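Local coordinates for protein putative agmatinase (Clostridium difficile, PDB 3LHL) that probably hydrolyses agmatine to urea and putrescine at a manganese centre, as a member of the agmatinase branch of the arginase family, at residues A[29-34]-A[60-65]; A[50-55]-A[266-271]; A[83-88]-A[109-114]; A[174-177]-A[183-186]; A[239-244]-A[272-277]. All blocks are in the same frame, centred on the assembly; numbering follows the deposited sequence.

Interaction 1 (A[29-34]-A[60-65]); sequences FASSSM and YGDLEI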
# COMPACT_ATOMS: atom_id res chain seq x y z
N PHE A 29 -2.00 -6.96 13.33
CA PHE A 29 -3.09 -7.94 13.18
C PHE A 29 -3.88 -7.87 11.89
O PHE A 29 -4.80 -8.65 11.68
CB PHE A 29 -4.05 -7.81 14.35
CG PHE A 29 -3.43 -8.07 15.69
CD1 PHE A 29 -2.94 -9.34 16.01
CD2 PHE A 29 -3.35 -7.06 16.64
CE1 PHE A 29 -2.39 -9.59 17.26
CE2 PHE A 29 -2.79 -7.31 17.91
CZ PHE A 29 -2.31 -8.58 18.21
N ALA A 30 -3.53 -6.93 11.02
CA ALA A 30 -4.23 -6.73 9.76
C ALA A 30 -4.50 -8.00 8.93
O ALA A 30 -5.65 -8.37 8.74
CB ALA A 30 -3.47 -5.70 8.92
N SER A 31 -3.45 -8.65 8.45
CA SER A 31 -3.62 -9.84 7.61
C SER A 31 -4.32 -11.00 8.31
O SER A 31 -5.16 -11.67 7.71
CB SER A 31 -2.27 -10.30 7.05
OG SER A 31 -1.38 -10.70 8.08
N SER A 32 -3.99 -11.26 9.57
CA SER A 32 -4.62 -12.35 10.30
C SER A 32 -6.09 -12.05 10.56
O SER A 32 -6.93 -12.94 10.57
CB SER A 32 -3.89 -12.61 11.62
OG SER A 32 -3.91 -11.46 12.43
N SER A 33 -6.41 -10.78 10.78
CA SER A 33 -7.79 -10.40 11.01
C SER A 33 -8.57 -10.56 9.69
O SER A 33 -9.71 -10.99 9.69
CB SER A 33 -7.86 -8.95 11.48
OG SER A 33 -9.21 -8.54 11.62
N MSE A 34 -7.93 -10.21 8.58
CA MSE A 34 -8.56 -10.32 7.28
C MSE A 34 -8.70 -11.79 6.86
O MSE A 34 -9.61 -12.15 6.12
CB MSE A 34 -7.75 -9.58 6.22
CG MSE A 34 -7.59 -8.09 6.47
SE MSE A 34 -6.38 -7.32 5.17
CE MSE A 34 -5.16 -6.42 6.34
N TYR A 60 0.64 -16.77 0.10
CA TYR A 60 1.83 -17.19 0.81
C TYR A 60 1.69 -17.13 2.33
O TYR A 60 2.59 -17.55 3.05
CB TYR A 60 3.03 -16.34 0.37
CG TYR A 60 4.21 -17.14 -0.12
CD1 TYR A 60 4.03 -18.29 -0.90
CD2 TYR A 60 5.52 -16.72 0.13
CE1 TYR A 60 5.12 -19.00 -1.41
CE2 TYR A 60 6.62 -17.42 -0.38
CZ TYR A 60 6.41 -18.56 -1.15
OH TYR A 60 7.49 -19.24 -1.67
N GLY A 61 0.56 -16.63 2.81
CA GLY A 61 0.36 -16.53 4.24
C GLY A 61 1.19 -15.41 4.85
O GLY A 61 1.63 -14.48 4.17
N ASP A 62 1.41 -15.49 6.16
CA ASP A 62 2.18 -14.48 6.85
C ASP A 62 3.67 -14.79 6.89
O ASP A 62 4.08 -15.94 7.07
CB ASP A 62 1.67 -14.29 8.28
CG ASP A 62 0.25 -13.77 8.32
OD1 ASP A 62 -0.11 -12.96 7.43
OD2 ASP A 62 -0.51 -14.17 9.23
N LEU A 63 4.47 -13.75 6.70
CA LEU A 63 5.92 -13.88 6.73
C LEU A 63 6.35 -14.02 8.18
O LEU A 63 5.91 -13.25 9.04
CB LEU A 63 6.57 -12.64 6.12
CG LEU A 63 8.09 -12.54 6.24
CD1 LEU A 63 8.76 -13.69 5.47
CD2 LEU A 63 8.54 -11.19 5.72
N GLU A 64 7.19 -15.01 8.46
CA GLU A 64 7.66 -15.21 9.82
C GLU A 64 8.71 -14.13 10.06
O GLU A 64 9.68 -14.03 9.32
CB GLU A 64 8.29 -16.59 9.98
CG GLU A 64 8.60 -16.96 11.42
CD GLU A 64 9.35 -18.28 11.55
OE1 GLU A 64 8.85 -19.31 11.03
OE2 GLU A 64 10.43 -18.29 12.17
N ILE A 65 8.51 -13.31 11.08
CA ILE A 65 9.46 -12.25 11.37
C ILE A 65 9.99 -12.29 12.79
O ILE A 65 9.30 -12.72 13.71
CB ILE A 65 8.84 -10.87 11.10
CG1 ILE A 65 7.60 -10.68 11.98
CG2 ILE A 65 8.49 -10.73 9.62
CD1 ILE A 65 6.94 -9.32 11.82
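The carboxylate of D62 is met differently at its two oxygens. S31 OG stands above its plane, about 40° out of it, and gives its proton to D62 OD1 over 2.7 Å. At the other oxygen, S32 approaches with carbon alone, its CB lying 4.4 Å from D62 OD2, and the polar partner there is R35, one turn on from S31, whose guanidinium forms a salt bridge with OD2. S31 has its OG between the backbone N and the carbonyl carbon (chi1 63°), the rotamer that turns the hydroxyl from the helix toward the strand. S31 CB lies 3.4 Å from D62 OD1. The S31 side chain also touches I94 of strand 90-95. This is a small, partly buried, polar junction that exemplifies how an edge strand can be tied to a helix: 57-62 is an outermost strand of the eight-stranded parallel sheet of the arginase fold, and helix 30-38 begins beside its final residues. Hydroxyl and guanidinium share the one carboxylate, and bonds at both oxygens should restrain its rotation. The positive charge of R35 probably favours the ionised form of D62, and an acceptor with that charge should strengthen the hydrogen bond from S31.

Interaction 2 (A[50-55]-A[266-271]); sequences LDLEDY and ILRELC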
# COMPACT_ATOMS: atom_id res chain seq x y z
N LEU A 50 -14.95 -8.87 -12.79
CA LEU A 50 -13.82 -9.78 -12.82
C LEU A 50 -14.04 -10.75 -11.66
O LEU A 50 -14.72 -10.40 -10.70
CB LEU A 50 -12.51 -9.01 -12.62
CG LEU A 50 -12.11 -8.02 -13.72
CD1 LEU A 50 -10.87 -7.24 -13.29
CD2 LEU A 50 -11.85 -8.77 -15.02
N ASP A 51 -13.47 -11.94 -11.76
CA ASP A 51 -13.64 -12.95 -10.71
C ASP A 51 -12.30 -13.55 -10.31
O ASP A 51 -11.54 -14.02 -11.16
CB ASP A 51 -14.57 -14.06 -11.21
CG ASP A 51 -15.20 -14.87 -10.09
OD1 ASP A 51 -14.47 -15.38 -9.21
OD2 ASP A 51 -16.44 -14.99 -10.08
N LEU A 52 -12.01 -13.55 -9.01
CA LEU A 52 -10.75 -14.11 -8.52
C LEU A 52 -10.50 -15.53 -9.01
O LEU A 52 -9.35 -15.96 -9.14
CB LEU A 52 -10.73 -14.10 -6.98
CG LEU A 52 -10.47 -12.75 -6.30
CD1 LEU A 52 -10.53 -12.91 -4.79
CD2 LEU A 52 -9.11 -12.21 -6.73
N GLU A 53 -11.58 -16.26 -9.30
CA GLU A 53 -11.48 -17.64 -9.75
C GLU A 53 -10.86 -17.84 -11.13
O GLU A 53 -10.47 -18.96 -11.48
CB GLU A 53 -12.86 -18.30 -9.73
CG GLU A 53 -13.45 -18.42 -8.33
CD GLU A 53 -14.82 -19.06 -8.32
OE1 GLU A 53 -15.75 -18.50 -8.95
OE2 GLU A 53 -14.97 -20.13 -7.69
N ASP A 54 -10.77 -16.78 -11.92
CA ASP A 54 -10.18 -16.90 -13.25
C ASP A 54 -8.67 -16.68 -13.23
O ASP A 54 -8.04 -16.64 -14.28
CB ASP A 54 -10.79 -15.87 -14.21
CG ASP A 54 -12.30 -15.99 -14.32
OD1 ASP A 54 -12.81 -17.13 -14.30
OD2 ASP A 54 -12.96 -14.94 -14.45
N TYR A 55 -8.09 -16.55 -12.05
CA TYR A 55 -6.66 -16.28 -11.97
C TYR A 55 -5.85 -17.15 -11.04
O TYR A 55 -6.38 -17.79 -10.13
CB TYR A 55 -6.44 -14.81 -11.57
CG TYR A 55 -7.25 -13.84 -12.40
CD1 TYR A 55 -6.92 -13.58 -13.73
CD2 TYR A 55 -8.39 -13.23 -11.86
CE1 TYR A 55 -7.70 -12.74 -14.51
CE2 TYR A 55 -9.18 -12.38 -12.63
CZ TYR A 55 -8.83 -12.14 -13.96
OH TYR A 55 -9.62 -11.33 -14.73
N ILE A 266 -10.86 -4.27 -0.70
CA ILE A 266 -9.81 -3.56 -1.42
C ILE A 266 -8.77 -4.57 -1.90
O ILE A 266 -8.28 -4.49 -3.02
CB ILE A 266 -9.17 -2.47 -0.53
CG1 ILE A 266 -10.16 -1.33 -0.33
CG2 ILE A 266 -7.87 -1.96 -1.16
CD1 ILE A 266 -9.65 -0.19 0.54
N LEU A 267 -8.45 -5.53 -1.04
CA LEU A 267 -7.49 -6.56 -1.40
C LEU A 267 -7.97 -7.30 -2.65
O LEU A 267 -7.21 -7.51 -3.60
CB LEU A 267 -7.32 -7.54 -0.24
CG LEU A 267 -6.52 -8.82 -0.53
CD1 LEU A 267 -5.11 -8.47 -0.98
CD2 LEU A 267 -6.49 -9.69 0.71
N ARG A 268 -9.25 -7.67 -2.65
CA ARG A 268 -9.81 -8.39 -3.79
C ARG A 268 -9.73 -7.61 -5.10
O ARG A 268 -9.20 -8.11 -6.09
CB ARG A 268 -11.27 -8.76 -3.54
CG ARG A 268 -11.86 -9.61 -4.67
CD ARG A 268 -13.35 -9.80 -4.49
NE ARG A 268 -14.07 -8.55 -4.71
CZ ARG A 268 -15.34 -8.35 -4.37
NH1 ARG A 268 -16.04 -9.32 -3.79
NH2 ARG A 268 -15.92 -7.19 -4.61
N GLU A 269 -10.24 -6.38 -5.09
CA GLU A 269 -10.24 -5.56 -6.30
C GLU A 269 -8.82 -5.37 -6.85
O GLU A 269 -8.61 -5.42 -8.07
CB GLU A 269 -10.89 -4.20 -6.04
CG GLU A 269 -12.23 -4.27 -5.31
CD GLU A 269 -13.29 -5.08 -6.06
OE1 GLU A 269 -14.21 -4.46 -6.65
OE2 GLU A 269 -13.20 -6.32 -6.05
N LEU A 270 -7.86 -5.15 -5.97
CA LEU A 270 -6.48 -4.95 -6.40
C LEU A 270 -5.91 -6.22 -7.02
O LEU A 270 -5.22 -6.14 -8.03
CB LEU A 270 -5.61 -4.49 -5.23
CG LEU A 270 -5.81 -3.03 -4.83
CD1 LEU A 270 -4.98 -2.71 -3.60
CD2 LEU A 270 -5.41 -2.12 -5.99
N CYS A 271 -6.19 -7.37 -6.43
CA CYS A 271 -5.70 -8.63 -6.98
C CYS A 271 -6.29 -8.80 -8.37
O CYS A 271 -5.59 -9.14 -9.32
CB CYS A 271 -6.11 -9.81 -6.10
SG CYS A 271 -5.15 -10.01 -4.57
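R268, whose CG packs against L52, grips E269 OE2 with two nitrogens: R268 NE reaches E269 OE2 over 2.7 Å in a salt bridge, and NH2 adds a weak bond to the same oxygen. OE2 lies in the guanidinium plane, while NE comes from above the carboxylate plane. The contact with segment 50-55 is made further back on the arginine, where L52 CD1 sits 3.6 Å from R268 CG. With CG anti to the backbone N (chi1 -176°), the arginine chain runs at a slant across L52, then bends at chi3 (69°) to meet the glutamate. The other leucine methyl, CD2, lies 3.9 Å from C271 CB, so L52 spans a turn of helix 258-278. L52 itself starts a short 3-10 turn after the two-residue strand 50-51. That corner opens as an Asx turn, in which E53 N donates to D51 OD1 over 3.0 Å, and T43 OG1 bonds the same aspartate oxygen. The ion pair is tied into the neighbouring hairpin region too, R268 NH1 through E42 O and E269 OE1 through S45 OG. Charge is thus paired and hydrogen-bonded within the buried helix face, leaving the aliphatic part of R268 to serve as an apolar surface for the leucine.

Interaction 3 (A[83-88]-A[109-114]); sequences KIVRDS and HEKYND. With PO4 (phosphate ion), chain G.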
# COMPACT_ATOMS: atom_id res chain seq x y z
N LYS A 83 12.93 -12.51 -3.43
CA LYS A 83 12.74 -13.80 -4.06
C LYS A 83 11.54 -13.77 -5.02
O LYS A 83 11.60 -14.34 -6.11
CB LYS A 83 12.54 -14.88 -2.99
CG LYS A 83 13.77 -15.06 -2.12
CD LYS A 83 13.47 -15.88 -0.88
CE LYS A 83 14.66 -15.89 0.07
NZ LYS A 83 14.34 -16.53 1.37
N ILE A 84 10.47 -13.08 -4.63
CA ILE A 84 9.30 -12.99 -5.49
C ILE A 84 9.64 -12.21 -6.75
O ILE A 84 9.32 -12.63 -7.86
CB ILE A 84 8.12 -12.29 -4.76
CG1 ILE A 84 7.69 -13.14 -3.55
CG2 ILE A 84 6.95 -12.09 -5.72
CD1 ILE A 84 6.71 -12.46 -2.63
N VAL A 85 10.31 -11.07 -6.58
CA VAL A 85 10.71 -10.25 -7.72
C VAL A 85 11.67 -11.03 -8.61
O VAL A 85 11.56 -11.00 -9.84
CB VAL A 85 11.41 -8.96 -7.25
CG1 VAL A 85 11.97 -8.21 -8.46
CG2 VAL A 85 10.43 -8.08 -6.47
N ARG A 86 12.62 -11.72 -7.97
CA ARG A 86 13.62 -12.51 -8.69
C ARG A 86 12.96 -13.57 -9.56
O ARG A 86 13.44 -13.88 -10.64
CB ARG A 86 14.55 -13.19 -7.69
CG ARG A 86 15.53 -14.19 -8.31
CD ARG A 86 16.03 -15.18 -7.27
NE ARG A 86 14.91 -15.96 -6.74
CZ ARG A 86 14.95 -16.66 -5.61
NH1 ARG A 86 16.05 -16.69 -4.87
NH2 ARG A 86 13.88 -17.32 -5.22
N ASP A 87 11.86 -14.13 -9.07
CA ASP A 87 11.15 -15.17 -9.80
C ASP A 87 10.17 -14.60 -10.82
O ASP A 87 9.29 -15.30 -11.30
CB ASP A 87 10.41 -16.08 -8.82
CG ASP A 87 11.35 -16.80 -7.87
OD1 ASP A 87 12.55 -16.92 -8.20
OD2 ASP A 87 10.90 -17.25 -6.79
N SER A 88 10.33 -13.32 -11.15
CA SER A 88 9.47 -12.65 -12.12
C SER A 88 7.99 -12.70 -11.73
O SER A 88 7.14 -13.05 -12.54
CB SER A 88 9.64 -13.27 -13.51
OG SER A 88 10.94 -13.05 -14.01
N HIS A 109 12.72 -2.11 -6.54
CA HIS A 109 13.57 -1.12 -7.20
C HIS A 109 14.89 -1.73 -7.68
O HIS A 109 15.47 -1.27 -8.66
CB HIS A 109 13.84 0.06 -6.25
CG HIS A 109 14.71 1.12 -6.84
ND1 HIS A 109 16.03 1.28 -6.50
CD2 HIS A 109 14.45 2.06 -7.78
CE1 HIS A 109 16.56 2.26 -7.21
NE2 HIS A 109 15.62 2.75 -8.00
N GLU A 110 15.36 -2.76 -6.99
CA GLU A 110 16.60 -3.44 -7.36
C GLU A 110 16.55 -3.90 -8.82
O GLU A 110 17.55 -3.83 -9.53
CB GLU A 110 16.85 -4.66 -6.46
CG GLU A 110 17.03 -4.33 -4.99
CD GLU A 110 18.25 -3.46 -4.73
OE1 GLU A 110 18.38 -2.41 -5.40
OE2 GLU A 110 19.07 -3.82 -3.86
N LYS A 111 15.39 -4.38 -9.24
CA LYS A 111 15.24 -4.85 -10.61
C LYS A 111 14.74 -3.75 -11.55
O LYS A 111 15.22 -3.62 -12.67
CB LYS A 111 14.28 -6.04 -10.66
CG LYS A 111 13.94 -6.48 -12.07
CD LYS A 111 12.85 -7.53 -12.09
CE LYS A 111 12.43 -7.84 -13.52
NZ LYS A 111 11.34 -8.84 -13.55
N TYR A 112 13.76 -2.98 -11.08
CA TYR A 112 13.18 -1.90 -11.88
C TYR A 112 13.72 -0.54 -11.44
O TYR A 112 13.05 0.21 -10.74
CB TYR A 112 11.66 -1.93 -11.72
CG TYR A 112 11.02 -3.20 -12.23
CD1 TYR A 112 10.84 -3.42 -13.60
CD2 TYR A 112 10.56 -4.18 -11.35
CE1 TYR A 112 10.22 -4.57 -14.07
CE2 TYR A 112 9.93 -5.34 -11.81
CZ TYR A 112 9.76 -5.53 -13.18
OH TYR A 112 9.09 -6.64 -13.66
N ASN A 113 14.94 -0.23 -11.88
CA ASN A 113 15.59 1.02 -11.52
C ASN A 113 14.75 2.24 -11.89
O ASN A 113 14.71 3.22 -11.14
CB ASN A 113 16.95 1.12 -12.21
CG ASN A 113 17.82 2.22 -11.62
OD1 ASN A 113 18.47 2.98 -12.34
ND2 ASN A 113 17.83 2.32 -10.29
N ASP A 114 14.10 2.19 -13.04
CA ASP A 114 13.27 3.31 -13.49
C ASP A 114 11.81 3.06 -13.13
O ASP A 114 10.98 2.79 -13.99
CB ASP A 114 13.41 3.48 -15.00
CG ASP A 114 12.46 4.53 -15.55
OD1 ASP A 114 12.47 5.67 -15.02
OD2 ASP A 114 11.72 4.23 -16.51
P PO4 G . 19.47 -16.92 -4.10
O1 PO4 G . 19.81 -15.82 -3.15
O2 PO4 G . 18.77 -16.35 -5.28
O3 PO4 G . 20.72 -17.60 -4.53
O4 PO4 G . 18.58 -17.90 -3.41
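At chi1 173° the V85 side chain sends CG1 opposite its backbone N, which swings that methyl off the end of helix 70-86 toward K111, and K111 reaches back with a chain extended from CB to NZ. The methyl V85 CG1 lies across the lysine, 3.8 Å from K111 CD and 3.9 Å from K111 CB. Beyond this carbon contact the ammonium turns to its own neighbour, K111 NZ donating to Y112 OH over 3.1 Å, while K111 CG sits over the centre of one face of the Y112 ring. The contact joins the C-terminal ends of two successive helices of the alpha/beta arginase fold, 70-86 and 101-111, just before the chain returns to strands 90-95 and 115-120. The first helix ends in a Schellman motif: S88, at positive phi, is the C-prime residue, its backbone N bonds to V85 O over 2.9 Å, and K89 N bonds to I84 O. On the far flank R86 is salt-bridged to D87, R86 NE meeting D87 OD1 from above the carboxylate plane at 2.9 Å, and D87 OD2 is also bonded to Y5 OH. A phosphate ion, probably from the crystallisation liquor, takes a bond of 2.8 Å from R86 NH1 to its O2.

Interaction 4 (A[174-177]-A[183-186]); sequences HTYM and DTFE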
# COMPACT_ATOMS: atom_id res chain seq x y z
N HIS A 174 9.53 18.11 -4.76
CA HIS A 174 10.27 16.86 -4.71
C HIS A 174 9.37 15.66 -5.00
O HIS A 174 9.84 14.56 -5.29
CB HIS A 174 10.96 16.71 -3.35
CG HIS A 174 12.09 17.68 -3.15
ND1 HIS A 174 13.20 17.70 -3.96
CD2 HIS A 174 12.27 18.66 -2.24
CE1 HIS A 174 14.02 18.65 -3.56
NE2 HIS A 174 13.48 19.25 -2.51
N THR A 175 8.06 15.87 -4.92
CA THR A 175 7.08 14.83 -5.21
C THR A 175 5.84 15.50 -5.74
O THR A 175 5.66 16.70 -5.59
CB THR A 175 6.64 14.04 -3.94
OG1 THR A 175 5.71 14.84 -3.19
CG2 THR A 175 7.83 13.69 -3.05
N TYR A 176 4.98 14.72 -6.40
CA TYR A 176 3.73 15.27 -6.89
C TYR A 176 2.74 14.93 -5.78
O TYR A 176 2.71 13.80 -5.30
CB TYR A 176 3.27 14.58 -8.17
CG TYR A 176 1.83 14.91 -8.48
CD1 TYR A 176 1.48 16.11 -9.10
CD2 TYR A 176 0.80 14.05 -8.08
CE1 TYR A 176 0.15 16.45 -9.30
CE2 TYR A 176 -0.53 14.38 -8.28
CZ TYR A 176 -0.85 15.58 -8.90
OH TYR A 176 -2.17 15.92 -9.10
N MSE A 177 1.93 15.90 -5.38
CA MSE A 177 0.98 15.65 -4.31
C MSE A 177 -0.38 16.29 -4.52
O MSE A 177 -0.48 17.49 -4.75
CB MSE A 177 1.55 16.14 -2.98
CG MSE A 177 0.62 15.96 -1.80
SE MSE A 177 1.35 16.69 -0.16
CE MSE A 177 2.69 15.33 0.21
N ASP A 183 -8.93 13.21 -7.06
CA ASP A 183 -9.51 13.54 -8.36
C ASP A 183 -8.56 13.56 -9.56
O ASP A 183 -8.97 13.30 -10.68
CB ASP A 183 -10.24 14.88 -8.27
CG ASP A 183 -11.36 14.86 -7.24
OD1 ASP A 183 -12.26 14.00 -7.35
OD2 ASP A 183 -11.35 15.71 -6.33
N THR A 184 -7.29 13.86 -9.31
CA THR A 184 -6.31 13.92 -10.39
C THR A 184 -5.70 12.56 -10.74
O THR A 184 -4.89 12.47 -11.67
CB THR A 184 -5.15 14.87 -10.04
OG1 THR A 184 -4.42 14.35 -8.92
CG2 THR A 184 -5.68 16.26 -9.69
N PHE A 185 -6.08 11.51 -10.01
CA PHE A 185 -5.51 10.18 -10.25
C PHE A 185 -5.57 9.69 -11.70
O PHE A 185 -4.58 9.18 -12.22
CB PHE A 185 -6.16 9.14 -9.35
CG PHE A 185 -5.42 7.82 -9.31
CD1 PHE A 185 -4.08 7.78 -8.90
CD2 PHE A 185 -6.04 6.64 -9.71
CE1 PHE A 185 -3.37 6.56 -8.90
CE2 PHE A 185 -5.34 5.42 -9.71
CZ PHE A 185 -4.00 5.39 -9.30
N GLU A 186 -6.72 9.84 -12.35
CA GLU A 186 -6.86 9.39 -13.73
C GLU A 186 -5.86 10.10 -14.64
O GLU A 186 -5.26 9.48 -15.51
CB GLU A 186 -8.28 9.60 -14.24
CG GLU A 186 -8.52 9.09 -15.67
CD GLU A 186 -10.00 9.05 -16.03
OE1 GLU A 186 -10.80 9.76 -15.39
OE2 GLU A 186 -10.37 8.31 -16.97
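Y176 and T184 meet head-on, and the close part of their contact gathers round Y176 OH. Y176 OH donates to T184 OG1 over 2.7 Å, with the acceptor at the edge of the phenol ring and in its plane. The threonine carbons crowd in behind: T184 CB is 3.3 Å and T184 CG2 3.6 Å from Y176 OH. T184 holds OG1 between its backbone N and carbonyl carbon (chi1 65°), facing the phenol. By contrast, beyond this pair the two segments do not meet, and both residues stay partly exposed in what is a surface contact. The neighbouring residues turn the opposite way: F185 points inward, edge-to-face with F120 and F156, and M177 packs on helix 163-170. The pair bridges a short connection, from strand 176-179 at the outer edge of the parallel sheet to the start of helix 185-191, which follows after a few residues of loop. T184 OG1 has a second partner in E178, whose OE1 bonds it. Because the tyrosine supplies the proton of the first bond, the threonine hydroxyl presumably donates a hydrogen bond to E178, giving a short cooperative chain that ends on a probably negative carboxylate.

Interaction 5 (A[239-244]-A[272-277]); sequences INIVGC and LIISDK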
# COMPACT_ATOMS: atom_id res chain seq x y z
N ILE A 239 -0.66 1.15 -17.08
CA ILE A 239 0.47 1.21 -16.16
C ILE A 239 0.80 -0.22 -15.75
O ILE A 239 -0.08 -1.08 -15.71
CB ILE A 239 0.17 2.05 -14.89
CG1 ILE A 239 -0.95 1.41 -14.07
CG2 ILE A 239 -0.18 3.47 -15.27
CD1 ILE A 239 -1.14 2.05 -12.71
N ASN A 240 2.07 -0.46 -15.45
CA ASN A 240 2.50 -1.79 -15.06
C ASN A 240 2.86 -1.85 -13.57
O ASN A 240 3.90 -1.33 -13.15
CB ASN A 240 3.69 -2.22 -15.93
CG ASN A 240 4.15 -3.64 -15.66
OD1 ASN A 240 3.33 -4.52 -15.38
ND2 ASN A 240 5.45 -3.88 -15.75
N ILE A 241 1.99 -2.46 -12.78
CA ILE A 241 2.24 -2.58 -11.35
C ILE A 241 3.14 -3.79 -11.12
O ILE A 241 2.73 -4.92 -11.35
CB ILE A 241 0.92 -2.73 -10.57
CG1 ILE A 241 0.06 -1.48 -10.77
CG2 ILE A 241 1.21 -2.92 -9.08
CD1 ILE A 241 -1.30 -1.53 -10.11
N VAL A 242 4.36 -3.53 -10.68
CA VAL A 242 5.33 -4.60 -10.44
C VAL A 242 5.50 -4.91 -8.96
O VAL A 242 6.28 -5.77 -8.57
CB VAL A 242 6.70 -4.25 -11.05
CG1 VAL A 242 6.59 -4.21 -12.56
CG2 VAL A 242 7.17 -2.89 -10.51
N GLY A 243 4.74 -4.18 -8.14
CA GLY A 243 4.79 -4.36 -6.70
C GLY A 243 3.63 -3.61 -6.09
O GLY A 243 3.26 -2.53 -6.57
N CYS A 244 3.05 -4.15 -5.02
CA CYS A 244 1.91 -3.50 -4.39
C CYS A 244 1.75 -3.86 -2.91
O CYS A 244 2.24 -4.89 -2.45
CB CYS A 244 0.63 -3.88 -5.15
SG CYS A 244 -0.91 -3.15 -4.51
N LEU A 272 -7.59 -8.55 -8.49
CA LEU A 272 -8.26 -8.68 -9.77
C LEU A 272 -7.60 -7.77 -10.81
O LEU A 272 -7.20 -8.23 -11.88
CB LEU A 272 -9.74 -8.32 -9.62
CG LEU A 272 -10.55 -9.35 -8.82
CD1 LEU A 272 -11.96 -8.85 -8.57
CD2 LEU A 272 -10.57 -10.67 -9.59
N ILE A 273 -7.48 -6.50 -10.48
CA ILE A 273 -6.88 -5.52 -11.37
C ILE A 273 -5.48 -5.91 -11.85
O ILE A 273 -5.20 -5.87 -13.04
CB ILE A 273 -6.84 -4.13 -10.67
CG1 ILE A 273 -7.93 -3.25 -11.27
CG2 ILE A 273 -5.47 -3.48 -10.79
CD1 ILE A 273 -9.29 -3.86 -11.19
N ILE A 274 -4.62 -6.30 -10.92
CA ILE A 274 -3.26 -6.68 -11.26
C ILE A 274 -3.24 -8.01 -12.02
O ILE A 274 -2.58 -8.14 -13.04
CB ILE A 274 -2.38 -6.79 -9.99
CG1 ILE A 274 -2.36 -5.45 -9.26
CG2 ILE A 274 -0.96 -7.20 -10.36
CD1 ILE A 274 -1.69 -5.51 -7.90
N SER A 275 -3.99 -8.99 -11.52
CA SER A 275 -4.04 -10.30 -12.15
C SER A 275 -4.52 -10.23 -13.59
O SER A 275 -4.00 -10.94 -14.46
CB SER A 275 -4.95 -11.24 -11.36
OG SER A 275 -4.40 -11.51 -10.09
N ASP A 276 -5.49 -9.36 -13.85
CA ASP A 276 -6.03 -9.23 -15.20
C ASP A 276 -5.01 -8.65 -16.17
O ASP A 276 -4.94 -9.09 -17.32
CB ASP A 276 -7.28 -8.34 -15.19
CG ASP A 276 -7.96 -8.31 -16.55
OD1 ASP A 276 -8.36 -9.39 -17.03
OD2 ASP A 276 -8.10 -7.22 -17.13
N LYS A 277 -4.22 -7.69 -15.71
CA LYS A 277 -3.21 -7.08 -16.57
C LYS A 277 -2.13 -8.09 -16.95
O LYS A 277 -1.72 -8.15 -18.11
CB LYS A 277 -2.56 -5.88 -15.89
CG LYS A 277 -3.46 -4.67 -15.82
CD LYS A 277 -2.67 -3.40 -15.51
CE LYS A 277 -3.58 -2.20 -15.54
NZ LYS A 277 -4.38 -2.17 -16.79
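I274 reaches the strand mainly with its CD1 methyl, which comes within 4.1 Å of I241 CG2 and 3.9 Å of C244 CB. Its conformation explains the reach: CG1 lies anti to the carbonyl carbon (chi1 -59°) and chi2 is extended, so CD1 is carried well out from the helix. I241 has the same extended shape, and the two isoleucines cross at about a right angle, I241 CD1 lying 4.1 Å from I274 CG1. Each branch of I241 therefore finds a different part of I274, which makes a compact apolar patch with no hydrogen bond between the segments. C244 turns SG anti to its backbone N (chi1 -179°), and CB, not SG, meets I274 CD1. K277, one turn on, behaves differently. Its chain runs straight as far as CE and then kinks at chi4 (-51°), bringing NZ to S237 O, with a further weak bond to K235 O. On the way the methylenes pass the backbone of I239, K277 CD standing 3.5 Å from I239 O. The lysine thus packs by its shaft and spends its charge on carbonyls at the end of helix 229-235 and the loop after it. Strand 240-247 lies inside the parallel sheet, between 90-95 and 196-202, and helix 258-278 packs against it. I234 of helix 229-235 touches I241, I273 and K277, L199 lies against I241 and C244, and L10 of strand 10-15 adjoins I274.

Interactions 2 and 5 are the buried pair and both use helix 258-278, successive turns of which face the 50-55 corner and the inner strand 240-247; they touch directly, as where Y55 packs on S275. Their chemistry across the segments is mostly carbon on carbon, with charges paired or bonded to carbonyls at the margins. Interaction 1, partly buried, and interaction 4, a surface contact, sit at the two outermost strands of the same sheet, on opposite sides of the chain's centre, and each depends on one short hydroxyl bond linked to a charged residue. Interaction 3, also partly buried, joins two helix ends through a methyl and a lysine chain, and its Y112 touches V242 of interaction 5.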